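Local coordinates for protein taurocyamine kinase (Schistosoma mansoni, PDB 4WOE) that reversibly transfers a phosphate group from ATP to taurocyamine, giving N-phosphotaurocyamine and ADP, with magnesium as cofactor, at residues 120-125 with 234-239; 383-388 with 421-426; 489-494 with 586-591. The protein carries 4 engineered substitutions. One frame throughout, in Å; residues are numbered along the deposited sequence.

Interaction 1. Residues 120-125 with 234-239; sequences TRVRLG and GGLTAV. Engineered in segment 234-239: Gly-235 (natural residue Asp), Thr-237 (natural residue Ile). With ADP (adenosine-5'-diphosphate), chain C.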
loop_
_atom_site.group_PDB
_atom_site.type_symbol
_atom_site.label_atom_id
_atom_site.label_comp_id
_atom_site.label_asym_id
_atom_site.label_seq_id
_atom_site.Cartn_x
_atom_site.Cartn_y
_atom_site.Cartn_z
ATOM N N THR A 120 -24.064 11.285 3.106
ATOM C CA THR A 120 -24.109 9.859 3.404
ATOM C C THR A 120 -25.056 9.145 2.442
ATOM O O THR A 120 -26.136 9.628 2.138
ATOM C CB THR A 120 -24.547 9.610 4.855
ATOM O OG1 THR A 120 -23.674 10.331 5.729
ATOM C CG2 THR A 120 -24.500 8.115 5.208
ATOM N N ARG A 121 -24.630 7.995 1.945
ATOM C CA ARG A 121 -25.334 7.319 0.871
ATOM C C ARG A 121 -25.298 5.808 1.112
ATOM O O ARG A 121 -24.262 5.271 1.503
ATOM C CB ARG A 121 -24.678 7.681 -0.464
ATOM C CG ARG A 121 -25.293 7.090 -1.742
ATOM C CD ARG A 121 -24.509 7.640 -2.931
ATOM N NE ARG A 121 -24.901 7.123 -4.242
ATOM C CZ ARG A 121 -24.504 5.954 -4.750
ATOM N NH1 ARG A 121 -23.723 5.142 -4.041
ATOM N NH2 ARG A 121 -24.904 5.592 -5.975
ATOM N N VAL A 122 -26.419 5.122 0.912
ATOM C CA VAL A 122 -26.390 3.656 0.905
ATOM C C VAL A 122 -27.077 3.154 -0.365
ATOM O O VAL A 122 -28.136 3.654 -0.729
ATOM C CB VAL A 122 -27.074 3.028 2.161
ATOM C CG1 VAL A 122 -26.843 1.508 2.182
ATOM C CG2 VAL A 122 -26.541 3.642 3.436
ATOM N N ARG A 123 -26.475 2.185 -1.056
ATOM C CA ARG A 123 -27.169 1.615 -2.214
ATOM C C ARG A 123 -27.135 0.106 -2.277
ATOM O O ARG A 123 -26.234 -0.539 -1.753
ATOM C CB ARG A 123 -26.608 2.170 -3.530
ATOM C CG ARG A 123 -25.184 1.770 -3.840
ATOM C CD ARG A 123 -25.024 0.529 -4.753
ATOM N NE ARG A 123 -23.637 0.494 -5.214
ATOM C CZ ARG A 123 -22.840 -0.572 -5.209
ATOM N NH1 ARG A 123 -23.290 -1.746 -4.792
ATOM N NH2 ARG A 123 -21.589 -0.456 -5.643
ATOM N N LEU A 124 -28.133 -0.423 -2.970
ATOM C CA LEU A 124 -28.307 -1.841 -3.247
ATOM C C LEU A 124 -28.420 -2.023 -4.750
ATOM O O LEU A 124 -28.719 -1.066 -5.460
ATOM C CB LEU A 124 -29.593 -2.381 -2.603
ATOM C CG LEU A 124 -29.769 -2.323 -1.095
ATOM C CD1 LEU A 124 -31.176 -2.775 -0.700
ATOM C CD2 LEU A 124 -28.697 -3.200 -0.471
ATOM N N GLY A 125 -28.233 -3.257 -5.215
ATOM C CA GLY A 125 -28.576 -3.629 -6.576
ATOM C C GLY A 125 -29.489 -4.848 -6.576
ATOM O O GLY A 125 -29.428 -5.653 -5.645
ATOM N N GLY A 234 -24.327 13.321 8.134
ATOM C CA GLY A 234 -23.884 11.995 8.516
ATOM C C GLY A 234 -24.941 11.124 9.159
ATOM O O GLY A 234 -24.604 10.201 9.907
ATOM N N GLY A 235 -26.209 11.390 8.847
ATOM C CA GLY A 235 -27.316 10.649 9.433
ATOM C C GLY A 235 -27.526 9.287 8.792
ATOM O O GLY A 235 -28.517 9.065 8.089
ATOM N N LEU A 236 -26.588 8.374 9.033
ATOM C CA LEU A 236 -26.619 7.049 8.424
ATOM C C LEU A 236 -27.855 6.228 8.844
ATOM O O LEU A 236 -28.387 5.447 8.058
ATOM C CB LEU A 236 -25.338 6.285 8.771
ATOM C CG LEU A 236 -25.240 4.802 8.376
ATOM C CD1 LEU A 236 -25.122 4.645 6.875
ATOM C CD2 LEU A 236 -24.065 4.120 9.059
ATOM N N THR A 237 -28.312 6.402 10.079
ATOM C CA THR A 237 -29.441 5.611 10.562
ATOM C C THR A 237 -30.687 5.849 9.687
ATOM O O THR A 237 -31.375 4.903 9.270
ATOM C CB THR A 237 -29.761 5.935 12.036
ATOM O OG1 THR A 237 -28.646 5.576 12.863
ATOM C CG2 THR A 237 -30.999 5.171 12.493
ATOM N N ALA A 238 -30.941 7.119 9.387
ATOM C CA ALA A 238 -32.094 7.515 8.596
ATOM C C ALA A 238 -31.949 7.047 7.155
ATOM O O ALA A 238 -32.911 6.595 6.536
ATOM C CB ALA A 238 -32.274 9.032 8.659
ATOM N N VAL A 239 -30.738 7.158 6.628
ATOM C CA VAL A 239 -30.457 6.783 5.256
ATOM C C VAL A 239 -30.662 5.275 5.049
ATOM O O VAL A 239 -31.311 4.843 4.083
ATOM C CB VAL A 239 -29.021 7.196 4.859
ATOM C CG1 VAL A 239 -28.652 6.642 3.485
ATOM C CG2 VAL A 239 -28.901 8.703 4.874
HETATM P PB ADP C . -21.855 3.242 -6.661
HETATM O O1B ADP C . -20.933 2.224 -7.291
HETATM O O2B ADP C . -22.878 3.833 -7.623
HETATM O O3B ADP C . -22.410 2.830 -5.302
HETATM P PA ADP C . -19.932 5.292 -7.349
HETATM O O1A ADP C . -20.079 4.728 -8.739
HETATM O O2A ADP C . -18.574 5.379 -6.695
HETATM O O3A ADP C . -20.889 4.500 -6.310
HETATM O "O5'" ADP C . -20.605 6.749 -7.333
HETATM C "C5'" ADP C . -21.496 7.219 -8.348
HETATM C "C4'" ADP C . -22.100 8.526 -7.850
HETATM O "O4'" ADP C . -22.536 8.384 -6.485
HETATM C "C3'" ADP C . -21.075 9.650 -7.852
HETATM O "O3'" ADP C . -21.748 10.865 -8.208
HETATM C "C2'" ADP C . -20.670 9.776 -6.401
HETATM O "O2'" ADP C . -20.202 11.084 -6.073
HETATM C "C1'" ADP C . -21.981 9.462 -5.710
HETATM N N9 ADP C . -21.768 9.148 -4.273
HETATM C C8 ADP C . -21.230 8.022 -3.748
HETATM N N7 ADP C . -21.191 8.087 -2.386
HETATM C C5 ADP C . -21.709 9.278 -2.029
HETATM C C6 ADP C . -21.966 9.987 -0.749
HETATM N N6 ADP C . -21.638 9.403 0.435
HETATM N N1 ADP C . -22.534 11.219 -0.811
HETATM C C2 ADP C . -22.847 11.791 -1.994
HETATM N N3 ADP C . -22.647 11.201 -3.190
HETATM C C4 ADP C . -22.084 9.973 -3.271
#

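Interaction 2. Residues 383-388 with 421-426; sequences KCYTRK and RSICPR. With 3S5 (Taurocyamine), chain F.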
loop_
_atom_site.group_PDB
_atom_site.type_symbol
_atom_site.label_atom_id
_atom_site.label_comp_id
_atom_site.label_asym_id
_atom_site.label_seq_id
_atom_site.Cartn_x
_atom_site.Cartn_y
_atom_site.Cartn_z
ATOM N N LYS A 383 12.851 -8.744 21.597
ATOM C CA LYS A 383 13.530 -8.632 20.305
ATOM C C LYS A 383 13.543 -7.190 19.779
ATOM O O LYS A 383 14.476 -6.775 19.083
ATOM C CB LYS A 383 12.866 -9.559 19.279
ATOM C CG LYS A 383 12.849 -11.039 19.685
ATOM C CD LYS A 383 14.263 -11.584 19.879
ATOM C CE LYS A 383 14.253 -13.079 20.199
ATOM N NZ LYS A 383 15.625 -13.632 20.393
ATOM N N CYS A 384 12.512 -6.430 20.137
ATOM C CA CYS A 384 12.263 -5.115 19.558
ATOM C C CYS A 384 12.767 -3.977 20.436
ATOM O O CYS A 384 12.094 -3.590 21.393
ATOM C CB CYS A 384 10.764 -4.947 19.308
ATOM S SG CYS A 384 10.261 -3.392 18.568
ATOM N N TYR A 385 13.938 -3.430 20.099
ATOM C CA TYR A 385 14.500 -2.292 20.842
ATOM C C TYR A 385 13.513 -1.118 20.942
ATOM O O TYR A 385 13.407 -0.476 21.985
ATOM C CB TYR A 385 15.810 -1.823 20.206
ATOM C CG TYR A 385 16.939 -2.838 20.260
ATOM C CD1 TYR A 385 17.837 -2.862 21.326
ATOM C CD2 TYR A 385 17.116 -3.770 19.241
ATOM C CE1 TYR A 385 18.876 -3.790 21.372
ATOM C CE2 TYR A 385 18.150 -4.695 19.282
ATOM C CZ TYR A 385 19.022 -4.702 20.350
ATOM O OH TYR A 385 20.040 -5.623 20.389
ATOM N N THR A 386 12.780 -0.865 19.860
ATOM C CA THR A 386 11.789 0.211 19.797
ATOM C C THR A 386 10.775 0.158 20.942
ATOM O O THR A 386 10.418 1.190 21.519
ATOM C CB THR A 386 11.011 0.159 18.472
ATOM O OG1 THR A 386 11.920 -0.047 17.389
ATOM C CG2 THR A 386 10.205 1.438 18.250
ATOM N N ARG A 387 10.305 -1.048 21.252
ATOM C CA ARG A 387 9.306 -1.221 22.297
ATOM C C ARG A 387 9.925 -1.349 23.687
ATOM O O ARG A 387 9.392 -0.815 24.665
ATOM C CB ARG A 387 8.428 -2.443 22.024
ATOM C CG ARG A 387 7.379 -2.603 23.092
ATOM C CD ARG A 387 6.359 -3.655 22.775
ATOM N NE ARG A 387 5.305 -3.632 23.782
ATOM C CZ ARG A 387 4.797 -4.710 24.369
ATOM N NH1 ARG A 387 5.232 -5.918 24.044
ATOM N NH2 ARG A 387 3.841 -4.577 25.274
ATOM N N LYS A 388 11.054 -2.047 23.763
ATOM C CA LYS A 388 11.696 -2.321 25.037
ATOM C C LYS A 388 12.013 -1.047 25.836
ATOM O O LYS A 388 11.989 -1.055 27.073
ATOM C CB LYS A 388 12.965 -3.130 24.797
ATOM C CG LYS A 388 13.782 -3.421 26.044
ATOM C CD LYS A 388 14.972 -4.300 25.690
ATOM C CE LYS A 388 15.984 -4.362 26.817
ATOM N NZ LYS A 388 17.210 -5.102 26.411
ATOM N N ARG A 421 7.572 -6.714 13.552
ATOM C CA ARG A 421 8.782 -7.541 13.473
ATOM C C ARG A 421 10.049 -6.687 13.358
ATOM O O ARG A 421 11.136 -7.141 13.722
ATOM C CB ARG A 421 8.687 -8.523 12.308
ATOM C CG ARG A 421 7.619 -9.605 12.509
ATOM C CD ARG A 421 7.604 -10.568 11.337
ATOM N NE ARG A 421 6.543 -11.572 11.425
ATOM C CZ ARG A 421 6.354 -12.538 10.525
ATOM N NH1 ARG A 421 7.155 -12.628 9.468
ATOM N NH2 ARG A 421 5.369 -13.417 10.679
ATOM N N SER A 422 9.897 -5.458 12.855
ATOM C CA SER A 422 10.957 -4.441 12.878
ATOM C C SER A 422 11.396 -4.098 14.301
ATOM O O SER A 422 10.571 -4.020 15.214
ATOM C CB SER A 422 10.475 -3.177 12.155
ATOM O OG SER A 422 11.002 -2.002 12.734
ATOM N N ILE A 423 12.690 -3.861 14.495
ATOM C CA ILE A 423 13.208 -3.815 15.857
ATOM C C ILE A 423 13.832 -2.485 16.269
ATOM O O ILE A 423 14.117 -2.286 17.455
ATOM C CB ILE A 423 14.252 -4.942 16.085
ATOM C CG1 ILE A 423 15.533 -4.679 15.296
ATOM C CG2 ILE A 423 13.678 -6.301 15.699
ATOM C CD1 ILE A 423 16.523 -5.835 15.366
ATOM N N CYS A 424 14.043 -1.585 15.307
ATOM C CA CYS A 424 14.606 -0.259 15.587
ATOM C C CYS A 424 13.687 0.854 15.078
ATOM O O CYS A 424 12.953 0.677 14.108
ATOM C CB CYS A 424 16.003 -0.103 14.957
ATOM S SG CYS A 424 17.422 -0.844 15.854
ATOM N N PRO A 425 13.734 2.018 15.729
ATOM C CA PRO A 425 13.019 3.213 15.257
ATOM C C PRO A 425 13.691 3.884 14.045
ATOM O O PRO A 425 14.789 3.477 13.627
ATOM C CB PRO A 425 13.064 4.138 16.476
ATOM C CG PRO A 425 14.349 3.764 17.162
ATOM C CD PRO A 425 14.458 2.264 16.992
ATOM N N ARG A 426 13.038 4.904 13.494
ATOM C CA ARG A 426 13.635 5.738 12.450
ATOM C C ARG A 426 13.437 7.222 12.773
ATOM O O ARG A 426 12.309 7.739 12.706
ATOM C CB ARG A 426 13.035 5.418 11.076
ATOM C CG ARG A 426 13.152 3.967 10.665
ATOM C CD ARG A 426 14.574 3.604 10.261
ATOM N NE ARG A 426 14.569 2.322 9.571
ATOM C CZ ARG A 426 14.518 1.142 10.184
ATOM N NH1 ARG A 426 14.509 1.072 11.518
ATOM N NH2 ARG A 426 14.493 0.029 9.461
HETATM N N01 3S5 F . 17.893 0.803 9.569
HETATM C C02 3S5 F . 17.544 -0.252 8.906
HETATM N N03 3S5 F . 17.471 -0.204 7.603
HETATM N N04 3S5 F . 17.253 -1.419 9.561
HETATM C C05 3S5 F . 17.301 -1.584 10.999
HETATM C C06 3S5 F . 16.676 -2.945 11.378
HETATM S S07 3S5 F . 14.907 -2.900 11.374
HETATM O O08 3S5 F . 14.459 -1.706 12.199
HETATM O O09 3S5 F . 14.376 -2.736 9.966
HETATM O O10 3S5 F . 14.319 -4.170 11.953
HETATM O O HOH W 1 10.744 -0.824 15.421
#

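Interaction 3. Residues 489-494 with 586-591; sequences RSVEGF and DHMRII. Engineered in segment 489-494: Gly-493 (natural residue Asp). With ADP (adenosine-5'-diphosphate), chain D; NO3 (nitrate ion), chain J.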
loop_
_atom_site.group_PDB
_atom_site.type_symbol
_atom_site.label_atom_id
_atom_site.label_comp_id
_atom_site.label_asym_id
_atom_site.label_seq_id
_atom_site.Cartn_x
_atom_site.Cartn_y
_atom_site.Cartn_z
ATOM N N ARG A 489 25.523 8.689 5.628
ATOM C CA ARG A 489 25.868 10.025 6.064
ATOM C C ARG A 489 24.609 10.898 6.039
ATOM O O ARG A 489 23.660 10.639 5.287
ATOM C CB ARG A 489 26.963 10.638 5.193
ATOM C CG ARG A 489 28.350 10.007 5.311
ATOM C CD ARG A 489 28.967 10.281 6.690
ATOM N NE ARG A 489 30.370 9.864 6.785
ATOM C CZ ARG A 489 30.799 8.679 7.229
ATOM N NH1 ARG A 489 29.945 7.738 7.613
ATOM N NH2 ARG A 489 32.100 8.443 7.293
ATOM N N SER A 490 24.597 11.925 6.876
ATOM C CA SER A 490 23.545 12.922 6.837
ATOM C C SER A 490 24.196 14.267 6.558
ATOM O O SER A 490 25.356 14.487 6.933
ATOM C CB SER A 490 22.754 12.940 8.147
ATOM O OG SER A 490 22.232 11.651 8.429
ATOM N N VAL A 491 23.479 15.144 5.857
ATOM C CA VAL A 491 23.976 16.481 5.605
ATOM C C VAL A 491 23.406 17.415 6.665
ATOM O O VAL A 491 22.217 17.364 6.975
ATOM C CB VAL A 491 23.614 16.972 4.173
ATOM C CG1 VAL A 491 24.007 18.434 3.968
ATOM C CG2 VAL A 491 24.310 16.126 3.137
ATOM N N GLU A 492 24.263 18.235 7.253
ATOM C CA GLU A 492 23.810 19.217 8.229
ATOM C C GLU A 492 22.761 20.149 7.663
ATOM O O GLU A 492 22.897 20.642 6.542
ATOM C CB GLU A 492 24.976 20.061 8.729
ATOM C CG GLU A 492 25.973 19.321 9.587
ATOM C CD GLU A 492 26.881 20.273 10.343
ATOM O OE1 GLU A 492 26.981 21.464 9.941
ATOM O OE2 GLU A 492 27.481 19.830 11.348
ATOM N N GLY A 493 21.728 20.413 8.452
ATOM C CA GLY A 493 20.752 21.418 8.092
ATOM C C GLY A 493 19.514 20.867 7.413
ATOM O O GLY A 493 18.629 21.643 7.025
ATOM N N PHE A 494 19.445 19.540 7.278
ATOM C CA PHE A 494 18.342 18.882 6.574
ATOM C C PHE A 494 17.665 17.856 7.465
ATOM O O PHE A 494 18.345 17.054 8.111
ATOM C CB PHE A 494 18.834 18.171 5.294
ATOM C CG PHE A 494 19.264 19.103 4.177
ATOM C CD1 PHE A 494 18.360 19.531 3.222
ATOM C CD2 PHE A 494 20.577 19.514 4.066
ATOM C CE1 PHE A 494 18.757 20.380 2.181
ATOM C CE2 PHE A 494 20.984 20.357 3.025
ATOM C CZ PHE A 494 20.074 20.789 2.084
ATOM N N ASP A 586 18.832 7.061 4.431
ATOM C CA ASP A 586 19.611 8.237 4.825
ATOM C C ASP A 586 19.844 9.156 3.638
ATOM O O ASP A 586 19.565 8.802 2.492
ATOM C CB ASP A 586 20.942 7.820 5.447
ATOM C CG ASP A 586 20.762 7.183 6.825
ATOM O OD1 ASP A 586 20.387 7.929 7.751
ATOM O OD2 ASP A 586 20.975 5.954 6.982
ATOM N N HIS A 587 20.360 10.339 3.917
ATOM C CA HIS A 587 20.611 11.299 2.866
ATOM C C HIS A 587 21.507 10.719 1.798
ATOM O O HIS A 587 21.338 11.009 0.616
ATOM C CB HIS A 587 21.225 12.559 3.449
ATOM C CG HIS A 587 20.252 13.356 4.255
ATOM N ND1 HIS A 587 20.642 14.260 5.221
ATOM C CD2 HIS A 587 18.900 13.367 4.242
ATOM C CE1 HIS A 587 19.565 14.798 5.768
ATOM N NE2 HIS A 587 18.495 14.277 5.185
ATOM N N MET A 588 22.439 9.882 2.246
ATOM C CA MET A 588 23.475 9.298 1.416
ATOM C C MET A 588 23.760 7.890 1.893
ATOM O O MET A 588 23.716 7.612 3.099
ATOM C CB MET A 588 24.767 10.107 1.508
ATOM C CG MET A 588 25.191 10.898 0.302
ATOM S SD MET A 588 26.617 11.849 0.855
ATOM C CE MET A 588 25.883 13.042 1.970
ATOM N N ARG A 589 24.081 7.014 0.955
ATOM C CA ARG A 589 24.728 5.761 1.276
ATOM C C ARG A 589 25.856 5.586 0.295
ATOM O O ARG A 589 25.637 5.453 -0.908
ATOM C CB ARG A 589 23.766 4.588 1.207
ATOM C CG ARG A 589 22.773 4.594 2.335
ATOM C CD ARG A 589 23.426 4.373 3.719
ATOM N NE ARG A 589 22.392 4.302 4.748
ATOM C CZ ARG A 589 21.606 3.245 4.938
ATOM N NH1 ARG A 589 21.758 2.161 4.190
ATOM N NH2 ARG A 589 20.677 3.267 5.886
ATOM N N ILE A 590 27.071 5.614 0.817
ATOM C CA ILE A 590 28.251 5.532 -0.014
ATOM C C ILE A 590 28.745 4.091 0.000
ATOM O O ILE A 590 29.014 3.522 1.061
ATOM C CB ILE A 590 29.314 6.525 0.471
ATOM C CG1 ILE A 590 28.659 7.915 0.604
ATOM C CG2 ILE A 590 30.512 6.525 -0.466
ATOM C CD1 ILE A 590 29.474 8.945 1.395
ATOM N N ILE A 591 28.828 3.492 -1.188
ATOM C CA ILE A 591 29.061 2.061 -1.327
ATOM C C ILE A 591 30.284 1.728 -2.187
ATOM O O ILE A 591 30.524 2.342 -3.223
ATOM C CB ILE A 591 27.821 1.375 -1.934
ATOM C CG1 ILE A 591 26.590 1.656 -1.064
ATOM C CG2 ILE A 591 28.050 -0.128 -2.108
ATOM C CD1 ILE A 591 25.384 2.075 -1.848
HETATM P PB ADP D . 22.200 -1.439 3.548
HETATM O O1B ADP D . 23.064 -1.029 2.378
HETATM O O2B ADP D . 20.880 -0.689 3.605
HETATM O O3B ADP D . 22.916 -1.487 4.879
HETATM P PA ADP D . 20.439 -3.659 2.951
HETATM O O1A ADP D . 20.474 -5.014 3.632
HETATM O O2A ADP D . 19.396 -2.628 3.308
HETATM O O3A ADP D . 21.912 -3.008 3.207
HETATM O "O5'" ADP D . 20.313 -3.896 1.351
HETATM C "C5'" ADP D . 21.062 -3.116 0.421
HETATM C "C4'" ADP D . 21.428 -3.922 -0.820
HETATM O "O4'" ADP D . 22.820 -4.243 -0.789
HETATM C "C3'" ADP D . 20.673 -5.243 -0.927
HETATM O "O3'" ADP D . 20.325 -5.454 -2.301
HETATM C "C2'" ADP D . 21.687 -6.294 -0.546
HETATM O "O2'" ADP D . 21.416 -7.523 -1.218
HETATM C "C1'" ADP D . 22.964 -5.643 -1.056
HETATM N N9 ADP D . 24.195 -6.210 -0.450
HETATM C C8 ADP D . 24.558 -6.170 0.846
HETATM N N7 ADP D . 25.752 -6.790 1.024
HETATM C C5 ADP D . 26.170 -7.245 -0.179
HETATM C C6 ADP D . 27.341 -7.981 -0.712
HETATM N N6 ADP D . 28.350 -8.387 0.095
HETATM N N1 ADP D . 27.369 -8.245 -2.043
HETATM C C2 ADP D . 26.377 -7.853 -2.862
HETATM N N3 ADP D . 25.292 -7.177 -2.445
HETATM C C4 ADP D . 25.133 -6.853 -1.143
HETATM N N NO3 J . 20.207 -0.851 6.874
HETATM O O1 NO3 J . 19.751 -1.496 5.875
HETATM O O2 NO3 J . 20.383 0.408 6.775
HETATM O O3 NO3 J . 20.494 -1.455 7.967
HETATM O O HOH W 2 20.210 10.885 7.037
#

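Interaction 1. Residues 120-125 with 234-239
Val-122 and Val-239 share almost the same first torsion, chi1 -172° and 172°, which sets CG1 of each anti to the amide nitrogen and CG2 beside it. The result is a methyl-to-methyl contact, CG2 of Val-122 lying 3.7 Å from CG1 of Val-239. The same Val-239 methyl also rests on the backbone N of Val-122, while its CG2 comes up to the carbonyl oxygen of Thr-120. Leu-236 reaches in from the start of the helix: its CD1 sits 3.9 Å from CG2 of Val-122 and touches CG2 of Thr-120 as well, crossing both side chains at about a right angle. With chi1 at -55°, Thr-120 splits its branches between two jobs. CG2 faces the leucine, and OG1 lies 3.3 Å from CA of Gly-234 and is hydrogen-bonded to the carbonyl of Gly-233. An inverse gamma turn centred on the engineered Gly-235, closed by Leu-236 N to Gly-234 O at 2.8 Å, carries the chain into helix 236-250.

The other face of strand 117-126 belongs to ADP. Arg-121 runs out extended along the adenine and ribose, its CD 3.4 Å from C5 of adenine, with the ribose O4' over one face of its guanidinium, toward the rim. Its NH1 and NH2 bond O3B and O2B of the beta-phosphate. Arg-123, bent at chi2, brings NE to 2.6 Å from the same O3B and NH2 to O1B, while Asn-271 accepts from its NH1.

The strand thus separates two chemistries. Its side toward the helix meets it mostly through methyl groups, with the one hydroxyl, Thr-120 OG1, satisfied by Gly-233. Its charged side uses two arginines to grip all three terminal oxygens of the beta-phosphate, which should offset the negative charge of the nucleotide.

Interaction 2. Residues 383-388 with 421-426
Ile-423 lays CB and CG2 against the carbonyl oxygen of Lys-383, with CG2 3.5 Å from that oxygen and CB close to CA of Cys-384. Its chi1 of 69° swings CG1 the other way, between N and the carbonyl carbon, where it meets O10 of taurocyamine. The carbonyl of Ile-423 points into the first turn of helix 385-388: Thr-386 N donates to Ile-423 O at 3.1 Å, coming from above the carbonyl plane. That oxygen also lies at the edge of the Tyr-385 ring. Cys-424 SG approaches the same ring obliquely, 5.4 Å from its centroid, and also touches Cys-631, the predicted active-site cysteine. Pro-425 sets CD 3.5 Å from OG1 of Thr-386. At the helix start Cys-384 is the N-cap, its sulfur weakly accepting from Arg-387 N.

The loop packed on this helix start forms a sulfonate site. Ile-423 N donates to taurocyamine O10 at 3.0 Å. Cys-424 N donates to O08. Arg-426 takes O08 with NH1 and O09 with NH2, the latter at 2.8 Å. The carbonyl of Pro-425 accepts from the same NH1 in the guanidinium plane. Over one face of Arg-426 lies the substrate's own guanidino group, N01 being 3.4 Å above the centre. Glu-585, Glu-674 and Cys-631 SG bond the substrate too, and the glutamates' negative charge probably offsets the closeness of the two cationic groups.

All three sulfonate oxygens have donors, two backbone amides and the two terminal nitrogens of Arg-426, so recognition of the anionic end probably depends on loop conformation as well as on Arg-426, as in arginine kinase, where small-domain amides hold the substrate carboxylate.

Interaction 3. Residues 489-494 with 586-591
His-587 packs into the curve of 489-494, touching it from CB to the far edge of its ring. CB lies 3.6 Å from the carbonyl oxygen of Arg-489, beside CA of Ser-490. A chi1 of -71° sets CG anti to the carbonyl carbon and carries the ring toward Phe-494, CG passing Val-491 N. ND1 then accepts from Val-491 N at 3.0 Å, nearly straight at 167° and in the ring plane. CE1 comes 3.5 Å from both CB and O of Phe-494. At the tip NE2 is bonded to the carbonyl of Leu-495. Accepting at ND1 while facing a carbonyl at NE2 suggests a neutral ring protonated on NE2. It clasps the type II turn Val-491 to Phe-494, whose third residue, Gly-493, is engineered.

Beside the ring, Met-588 and Arg-489 form an antiparallel hydrogen-bonded pair, Arg-489 N to Met-588 O at 3.3 Å, the return bond being weak. Met-588 CE meets CG2 of Val-491 at 3.7 Å. A water donates to Ser-490 OG and Asp-586 OD1 and accepts from His-587 N; Ser-490 OG is also bonded to Ile-628 O, and Asp-586 OD1 accepts from Cys-630 N. Asp-586 OD2 takes both NE and NH2 of Arg-589 side-on, a salt bridge that should limit rotation of the guanidinium. Its NH1 bonds ADP O2B and its NH2 a nitrate ion, probably from the crystallisation liquor.

Met-588 and Ile-590 press on helix 599-614, Val-491, Phe-494 and His-587 reach Leu-508 of helix 502-517, and the bridge joins the end of strand 480-489 to the start of strand 588-595.

Overall arrangement
All three contacts are largely buried, yet they serve different parts of two kinase units. Interactions 1 and 3 both involve the ADP-binding antiparallel sheet, one in each unit, and their centres lie 51 Å apart on opposite sides of the chain's centre. Interaction 1 joins a central strand to a helix chiefly by methyl packing, with no hydrogen bond across; interaction 3 joins two neighbouring strand ends by backbone and histidine bonds. Interaction 2 belongs to the helical small domain, has exposed lysine at its margin, and presents amides to taurocyamine. Interactions 2 and 3, nearest atoms about 7 Å apart, lie around one active site, interaction 2 at the sulfonate and interaction 3 at the phosphate.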